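Local coordinates for sugar isomerase (Sinorhizobium meliloti, PDB 3QC0), which binds zinc and probably interconverts sugars as an isomerase of the xylose isomerase-like TIM-barrel family, at residues 12-17 with 21-26; 120-125 with 165-170; 153-156 with 160-163. All coordinates share one frame; numbering follows the deposited sequence.

Overall arrangement
The three contacts sit at two places around an eight-stranded parallel barrel whose bound zinc is held by Glu142, Asp177, His204 and Glu248. Contact 1, between the loop after strand 7-10 and helix 20-29, lies on the opposite side of the chain's centre from the other two; its centre is about 33 Å from that of contact 2 and about 30 Å from that of contact 3. Contacts 2 and 3 share helix 158-168, with centres about 10 Å apart, and meet directly: Val121 CG2 packs on Cys154 SG at 3.7 Å, and Val121 CG1 on Val155 CG2 at 3.9 Å. The approach to the metal site is closest in contact 3, where the side chain of Val155 lies about 7 Å from that of Glu142.

Contact 1 (12-17 with 21-26); sequences ATIREQ and AEAVDI
Glu22 brings its carboxylate oxygen OE1 to within 3.6 Å of Gln17 O, two acceptor oxygens with no bond between them; a bound tetraethylene glycol, probably from the crystallisation liquor, lies beside the same carboxylate. Two other flat groups are arranged within 12-17. At the edge of the Arg15 guanidinium, and in its plane, stands the carboxylate of Glu16: NH1 of Arg15 forms a 2.8 Å salt bridge to OE2 of Glu16, reaching that oxygen on its anti side and 31° out of the carboxylate plane. The same arginine makes a cation-pi contact with Trp256. The amide of Gln17 gives its NE2 to Arg258 O, while Glu16 N makes only a weak bond to Gln17 OE1. Apolar contact falls to Ile14. Its CG1 is wedged between the backbone N and the carbonyl carbon (chi1 50°), and the extended branch carries Ile14 CD1 to Ala23, 3.8 Å from CB and 3.9 Å from CA. This is a strand-to-helix loop of the TIM barrel, joining strand 7-10 to helix 20-29 and packing on that helix, while Val263 of helix 260-274 touches Thr13, Ile14 and Gln17, and Thr13 OG1 is hydrogen-bonded to Val247 O of strand 245-247.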
loop_
_atom_site.group_PDB
_atom_site.type_symbol
_atom_site.label_atom_id
_atom_site.label_comp_id
_atom_site.label_asym_id
_atom_site.label_seq_id
_atom_site.Cartn_x
_atom_site.Cartn_y
_atom_site.Cartn_z
ATOM N N ALA A 12 9.890 -16.647 -11.460
ATOM C CA ALA A 12 9.448 -15.402 -12.083
ATOM C C ALA A 12 10.635 -14.498 -12.390
ATOM O O ALA A 12 10.599 -13.707 -13.325
ATOM C CB ALA A 12 8.469 -14.656 -11.176
ATOM N N THR A 13 11.681 -14.614 -11.597
ATOM C CA THR A 13 12.865 -13.763 -11.733
ATOM C C THR A 13 13.506 -13.842 -13.117
ATOM O O THR A 13 14.041 -12.841 -13.613
ATOM C CB THR A 13 13.875 -14.102 -10.629
ATOM O OG1 THR A 13 13.250 -13.814 -9.377
ATOM C CG2 THR A 13 15.176 -13.274 -10.702
ATOM N N ILE A 14 13.392 -15.014 -13.746
ATOM C CA ILE A 14 13.950 -15.208 -15.108
ATOM C C ILE A 14 12.878 -15.775 -16.035
ATOM O O ILE A 14 13.147 -16.615 -16.937
ATOM C CB ILE A 14 15.267 -16.083 -15.081
ATOM C CG1 ILE A 14 15.071 -17.371 -14.289
ATOM C CG2 ILE A 14 16.463 -15.251 -14.525
ATOM C CD1 ILE A 14 16.266 -18.383 -14.423
ATOM N N ARG A 15 11.647 -15.307 -15.857
ATOM C CA ARG A 15 10.509 -15.882 -16.548
ATOM C C ARG A 15 10.477 -15.561 -18.037
ATOM O O ARG A 15 9.888 -16.325 -18.794
ATOM C CB ARG A 15 9.177 -15.434 -15.911
ATOM C CG ARG A 15 8.953 -13.936 -15.977
ATOM C CD ARG A 15 7.918 -13.511 -16.961
ATOM N NE ARG A 15 6.616 -14.076 -16.663
ATOM C CZ ARG A 15 5.553 -13.941 -17.458
ATOM N NH1 ARG A 15 5.638 -13.240 -18.591
ATOM N NH2 ARG A 15 4.390 -14.505 -17.123
ATOM N N GLU A 16 11.079 -14.448 -18.452
ATOM C CA GLU A 16 11.047 -14.076 -19.871
ATOM C C GLU A 16 12.103 -14.878 -20.634
ATOM O O GLU A 16 11.921 -15.177 -21.826
ATOM C CB GLU A 16 11.262 -12.571 -20.081
ATOM C CG GLU A 16 10.063 -11.698 -19.651
ATOM C CD GLU A 16 8.815 -11.924 -20.505
ATOM O OE1 GLU A 16 8.931 -12.117 -21.741
ATOM O OE2 GLU A 16 7.705 -11.887 -19.966
ATOM N N GLN A 17 13.159 -15.259 -19.919
ATOM C CA GLN A 17 14.352 -15.869 -20.524
ATOM C C GLN A 17 14.309 -17.378 -20.574
ATOM O O GLN A 17 14.912 -17.977 -21.461
ATOM C CB GLN A 17 15.590 -15.471 -19.727
ATOM C CG GLN A 17 15.807 -13.952 -19.644
ATOM C CD GLN A 17 15.290 -13.315 -18.348
ATOM O OE1 GLN A 17 14.148 -13.583 -17.909
ATOM N NE2 GLN A 17 16.129 -12.486 -17.730
ATOM N N ALA A 21 12.900 -26.118 -17.354
ATOM C CA ALA A 21 14.123 -26.874 -17.390
ATOM C C ALA A 21 15.380 -26.024 -17.480
ATOM O O ALA A 21 16.372 -26.317 -16.796
ATOM C CB ALA A 21 14.091 -27.843 -18.584
ATOM N N GLU A 22 15.332 -24.985 -18.318
ATOM C CA GLU A 22 16.489 -24.096 -18.464
ATOM C C GLU A 22 16.719 -23.290 -17.196
ATOM O O GLU A 22 17.852 -23.078 -16.789
ATOM C CB GLU A 22 16.339 -23.127 -19.628
ATOM C CG GLU A 22 17.711 -22.468 -19.950
ATOM C CD GLU A 22 17.623 -21.316 -20.909
ATOM O OE1 GLU A 22 16.591 -21.190 -21.617
ATOM O OE2 GLU A 22 18.600 -20.536 -20.946
ATOM N N ALA A 23 15.630 -22.834 -16.581
ATOM C CA ALA A 23 15.742 -22.115 -15.320
ATOM C C ALA A 23 16.427 -22.987 -14.273
ATOM O O ALA A 23 17.330 -22.566 -13.586
ATOM C CB ALA A 23 14.360 -21.668 -14.838
ATOM N N VAL A 24 16.025 -24.242 -14.175
ATOM C CA VAL A 24 16.656 -25.135 -13.219
ATOM C C VAL A 24 18.153 -25.317 -13.546
ATOM O O VAL A 24 18.993 -25.297 -12.653
ATOM C CB VAL A 24 15.932 -26.506 -13.182
ATOM C CG1 VAL A 24 16.795 -27.540 -12.456
ATOM C CG2 VAL A 24 14.526 -26.339 -12.519
ATOM N N ASP A 25 18.450 -25.511 -14.833
ATOM C CA ASP A 25 19.829 -25.699 -15.307
ATOM C C ASP A 25 20.720 -24.526 -14.869
ATOM O O ASP A 25 21.777 -24.737 -14.242
ATOM C CB ASP A 25 19.820 -25.839 -16.836
ATOM C CG ASP A 25 21.181 -26.296 -17.434
ATOM O OD1 ASP A 25 22.127 -26.726 -16.704
ATOM O OD2 ASP A 25 21.291 -26.187 -18.676
ATOM N N ILE A 26 20.272 -23.299 -15.147
ATOM C CA ILE A 26 21.094 -22.124 -14.777
ATOM C C ILE A 26 21.224 -21.994 -13.269
ATOM O O ILE A 26 22.277 -21.665 -12.774
ATOM C CB ILE A 26 20.572 -20.835 -15.306
ATOM C CG1 ILE A 26 20.554 -20.833 -16.805
ATOM C CG2 ILE A 26 21.458 -19.648 -14.808
ATOM C CD1 ILE A 26 19.895 -19.636 -17.343
#

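Contact 2 (120-125 with 165-170); sequences MVVEGI and CETLGP
Leu168 carries nearly all of this helix-to-helix contact, its forked end meeting Val122 with one methyl and Ile125 with the other. From CB, which points toward 120-125, the chain turns so that CG lies beside the backbone N and opposite the carbonyl carbon (chi1 -70°). There the branches part. Leu168 CD1 presses on Ile125, 3.4 Å from its CG2 and 3.7 Å from its CB; the first of these is tighter than usual van der Waals contact, and the two side chains meet at about a right angle. Leu168 CD2 goes instead to Val122, 3.8 Å from CG1 and 3.9 Å from the backbone O of the same residue. One residue earlier, Thr167 adds a looser touch, its CG2 at 4.4 Å from Val122 CG1, while its OG1 is hydrogen-bonded back to Asp163 O. Gly169 then leaves the helix with positive phi. Leu168 also reaches Ala126 and Leu129 further along helix 114-135, and Ile125 rests on Leu139 and Ile141 of strand 139-141 and on Val172 of strand 172-177. Helices 114-135 and 158-168, successive in the chain and packed side by side over the parallel strands, form part of the outer helical layer of a TIM barrel.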
loop_
_atom_site.group_PDB
_atom_site.type_symbol
_atom_site.label_atom_id
_atom_site.label_comp_id
_atom_site.label_asym_id
_atom_site.label_seq_id
_atom_site.Cartn_x
_atom_site.Cartn_y
_atom_site.Cartn_z
HETATM N N MSE A 120 -14.800 -14.254 2.305
HETATM C CA MSE A 120 -14.712 -15.313 1.249
HETATM C C MSE A 120 -13.343 -15.917 1.191
HETATM O O MSE A 120 -13.209 -17.105 0.945
HETATM C CB MSE A 120 -15.081 -14.764 -0.109
HETATM C CG MSE A 120 -16.509 -14.284 -0.259
HETATM SE SE MSE A 120 -16.821 -13.403 -1.923
HETATM C CE MSE A 120 -18.661 -12.911 -1.684
ATOM N N VAL A 121 -12.302 -15.130 1.433
ATOM C CA VAL A 121 -10.926 -15.654 1.561
ATOM C C VAL A 121 -10.792 -16.636 2.705
ATOM O O VAL A 121 -10.312 -17.737 2.541
ATOM C CB VAL A 121 -9.879 -14.502 1.676
ATOM C CG1 VAL A 121 -8.500 -15.055 1.964
ATOM C CG2 VAL A 121 -9.884 -13.645 0.353
ATOM N N VAL A 122 -11.284 -16.221 3.875
ATOM C CA VAL A 122 -11.195 -17.105 5.047
ATOM C C VAL A 122 -11.964 -18.421 4.774
ATOM O O VAL A 122 -11.458 -19.521 5.023
ATOM C CB VAL A 122 -11.680 -16.420 6.311
ATOM C CG1 VAL A 122 -11.644 -17.375 7.507
ATOM C CG2 VAL A 122 -10.814 -15.156 6.554
ATOM N N GLU A 123 -13.178 -18.305 4.267
ATOM C CA GLU A 123 -13.994 -19.462 3.974
ATOM C C GLU A 123 -13.364 -20.350 2.902
ATOM O O GLU A 123 -13.414 -21.581 2.983
ATOM C CB GLU A 123 -15.373 -19.024 3.508
ATOM C CG GLU A 123 -16.246 -18.394 4.550
ATOM C CD GLU A 123 -17.540 -17.770 3.932
ATOM O OE1 GLU A 123 -17.752 -17.796 2.686
ATOM O OE2 GLU A 123 -18.333 -17.239 4.708
ATOM N N GLY A 124 -12.724 -19.730 1.930
ATOM C CA GLY A 124 -12.092 -20.467 0.845
ATOM C C GLY A 124 -10.899 -21.259 1.346
ATOM O O GLY A 124 -10.710 -22.452 1.002
ATOM N N ILE A 125 -10.043 -20.612 2.151
ATOM C CA ILE A 125 -8.898 -21.307 2.787
ATOM C C ILE A 125 -9.383 -22.451 3.647
ATOM O O ILE A 125 -8.854 -23.563 3.555
ATOM C CB ILE A 125 -7.955 -20.376 3.535
ATOM C CG1 ILE A 125 -7.431 -19.289 2.565
ATOM C CG2 ILE A 125 -6.802 -21.147 4.147
ATOM C CD1 ILE A 125 -6.654 -18.140 3.298
ATOM N N CYS A 165 -4.722 -17.060 10.101
ATOM C CA CYS A 165 -4.031 -18.286 10.545
ATOM C C CYS A 165 -4.564 -18.697 11.891
ATOM O O CYS A 165 -4.819 -19.876 12.119
ATOM C CB CYS A 165 -2.530 -18.105 10.577
ATOM S SG CYS A 165 -1.748 -17.972 8.988
ATOM N N GLU A 166 -4.741 -17.741 12.794
ATOM C CA GLU A 166 -5.263 -18.097 14.129
ATOM C C GLU A 166 -6.682 -18.620 14.076
ATOM O O GLU A 166 -7.058 -19.524 14.875
ATOM C CB GLU A 166 -5.195 -16.893 15.064
ATOM C CG GLU A 166 -3.808 -16.545 15.472
ATOM C CD GLU A 166 -3.777 -15.684 16.727
ATOM O OE1 GLU A 166 -4.257 -14.527 16.697
ATOM O OE2 GLU A 166 -3.276 -16.177 17.757
ATOM N N THR A 167 -7.501 -18.086 13.185
ATOM C CA THR A 167 -8.911 -18.468 13.043
ATOM C C THR A 167 -9.042 -19.885 12.477
ATOM O O THR A 167 -9.903 -20.690 12.904
ATOM C CB THR A 167 -9.660 -17.505 12.124
ATOM O OG1 THR A 167 -9.690 -16.181 12.698
ATOM C CG2 THR A 167 -11.105 -17.972 11.866
ATOM N N LEU A 168 -8.150 -20.205 11.548
ATOM C CA LEU A 168 -8.304 -21.436 10.778
ATOM C C LEU A 168 -7.587 -22.596 11.362
ATOM O O LEU A 168 -7.937 -23.751 11.057
ATOM C CB LEU A 168 -7.785 -21.207 9.370
ATOM C CG LEU A 168 -8.666 -20.275 8.571
ATOM C CD1 LEU A 168 -8.059 -20.229 7.196
ATOM C CD2 LEU A 168 -10.166 -20.706 8.554
ATOM N N GLY A 169 -6.509 -22.334 12.084
ATOM C CA GLY A 169 -5.806 -23.363 12.796
ATOM C C GLY A 169 -4.690 -24.040 12.033
ATOM O O GLY A 169 -4.050 -23.464 11.183
ATOM N N PRO A 170 -4.436 -25.315 12.337
ATOM C CA PRO A 170 -3.180 -25.909 11.860
ATOM C C PRO A 170 -3.166 -26.144 10.360
ATOM O O PRO A 170 -4.249 -26.309 9.764
ATOM C CB PRO A 170 -3.142 -27.296 12.569
ATOM C CG PRO A 170 -4.563 -27.518 13.093
ATOM C CD PRO A 170 -5.079 -26.130 13.387
#

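Contact 3 (153-156 with 160-163); sequences ACVN and QALD
The two segments come nearest at Val155 and Ala161, whose CA atoms are 6.3 Å apart: 153-156 is an irregular, partly extended piece of chain, whereas 160-163 is helical and belongs to helix 158-168. With only three residues between the segments, the chain turns back on itself at the start of that helix, and Gln160 bridges the two segments. Its CG is anti to the backbone N (chi1 175°) and the rest of the chain is extended, which carries the amide across to the backbone on both sides of Val155. Gln160 OE1 accepts Asn156 N at 2.8 Å, in a nearly straight bond (165°) whose donor is tilted out of the amide carbonyl plane. Gln160 NE2 donates to Cys154 O at 3.2 Å (158°), arriving in that carbonyl's plane on a lone pair. An oxygen one residue before Val155 and an N-H one residue after it are thereby taken by a single amide, much as a backbone neighbour in a parallel sheet would take them, and both bonds fix the rotation of the amide group. This loop of the TIM barrel lies at the C-terminal end of the barrel strands, where the zinc ligand Glu142 directly follows strand 139-141; the side chain of Val155 is about 12 Å from the zinc ion. Alongside the two bonds, Val155 CA comes within 3.4 Å of Gln160 OE1. Separately, Val155 CG1 packs on Ala161 CB at 3.9 Å. Asn156 turns its own amide back, Asn156 ND2 reaching Ala153 O at 2.9 Å and also Leu144 O. Arg118 of helix 114-135 bonds both Cys154 O and Asn156 OD1, and Pro185 of the second subunit packs on Gln160.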
loop_
_atom_site.group_PDB
_atom_site.type_symbol
_atom_site.label_atom_id
_atom_site.label_comp_id
_atom_site.label_asym_id
_atom_site.label_seq_id
_atom_site.Cartn_x
_atom_site.Cartn_y
_atom_site.Cartn_z
ATOM N N ALA A 153 -5.328 -9.209 -4.381
ATOM C CA ALA A 153 -5.315 -9.859 -3.058
ATOM C C ALA A 153 -5.754 -8.910 -2.012
ATOM O O ALA A 153 -5.078 -7.907 -1.809
ATOM C CB ALA A 153 -3.904 -10.415 -2.678
ATOM N N CYS A 154 -6.840 -9.268 -1.332
ATOM C CA CYS A 154 -7.366 -8.444 -0.254
ATOM C C CYS A 154 -6.907 -8.908 1.140
ATOM O O CYS A 154 -7.453 -8.464 2.125
ATOM C CB CYS A 154 -8.886 -8.385 -0.356
ATOM S SG CYS A 154 -9.712 -10.005 -0.076
ATOM N N VAL A 155 -5.832 -9.675 1.198
ATOM C CA VAL A 155 -5.091 -9.915 2.462
ATOM C C VAL A 155 -3.838 -9.061 2.287
ATOM O O VAL A 155 -3.019 -9.317 1.408
ATOM C CB VAL A 155 -4.728 -11.363 2.721
ATOM C CG1 VAL A 155 -3.845 -11.470 4.016
ATOM C CG2 VAL A 155 -6.010 -12.226 2.828
ATOM N N ASN A 156 -3.791 -7.960 3.059
ATOM C CA ASN A 156 -2.845 -6.883 2.823
ATOM C C ASN A 156 -1.907 -6.499 3.943
ATOM O O ASN A 156 -1.107 -5.573 3.764
ATOM C CB ASN A 156 -3.627 -5.649 2.381
ATOM C CG ASN A 156 -4.412 -5.923 1.127
ATOM O OD1 ASN A 156 -5.643 -5.996 1.156
ATOM N ND2 ASN A 156 -3.690 -6.168 0.016
ATOM N N GLN A 160 -3.114 -9.148 9.576
ATOM C CA GLN A 160 -4.346 -9.693 9.092
ATOM C C GLN A 160 -4.131 -11.150 8.680
ATOM O O GLN A 160 -4.972 -12.000 8.955
ATOM C CB GLN A 160 -4.847 -8.847 7.926
ATOM C CG GLN A 160 -6.090 -9.393 7.251
ATOM C CD GLN A 160 -6.323 -8.790 5.872
ATOM O OE1 GLN A 160 -5.419 -8.164 5.317
ATOM N NE2 GLN A 160 -7.508 -9.034 5.302
ATOM N N ALA A 161 -3.045 -11.427 7.948
ATOM C CA ALA A 161 -2.751 -12.813 7.550
ATOM C C ALA A 161 -2.670 -13.722 8.763
ATOM O O ALA A 161 -3.184 -14.858 8.772
ATOM C CB ALA A 161 -1.469 -12.884 6.709
ATOM N N LEU A 162 -1.970 -13.243 9.779
ATOM C CA LEU A 162 -1.849 -14.024 11.021
ATOM C C LEU A 162 -3.184 -14.189 11.750
ATOM O O LEU A 162 -3.452 -15.243 12.328
ATOM C CB LEU A 162 -0.771 -13.417 11.923
ATOM C CG LEU A 162 0.661 -13.470 11.355
ATOM C CD1 LEU A 162 1.632 -12.610 12.187
ATOM C CD2 LEU A 162 1.167 -14.950 11.281
ATOM N N ASP A 163 -4.033 -13.171 11.739
ATOM C CA ASP A 163 -5.391 -13.290 12.277
ATOM C C ASP A 163 -6.145 -14.434 11.601
ATOM O O ASP A 163 -6.836 -15.226 12.261
ATOM C CB ASP A 163 -6.196 -12.008 12.093
ATOM C CG ASP A 163 -5.764 -10.881 13.024
ATOM O OD1 ASP A 163 -4.960 -11.063 13.977
ATOM O OD2 ASP A 163 -6.252 -9.743 12.754
#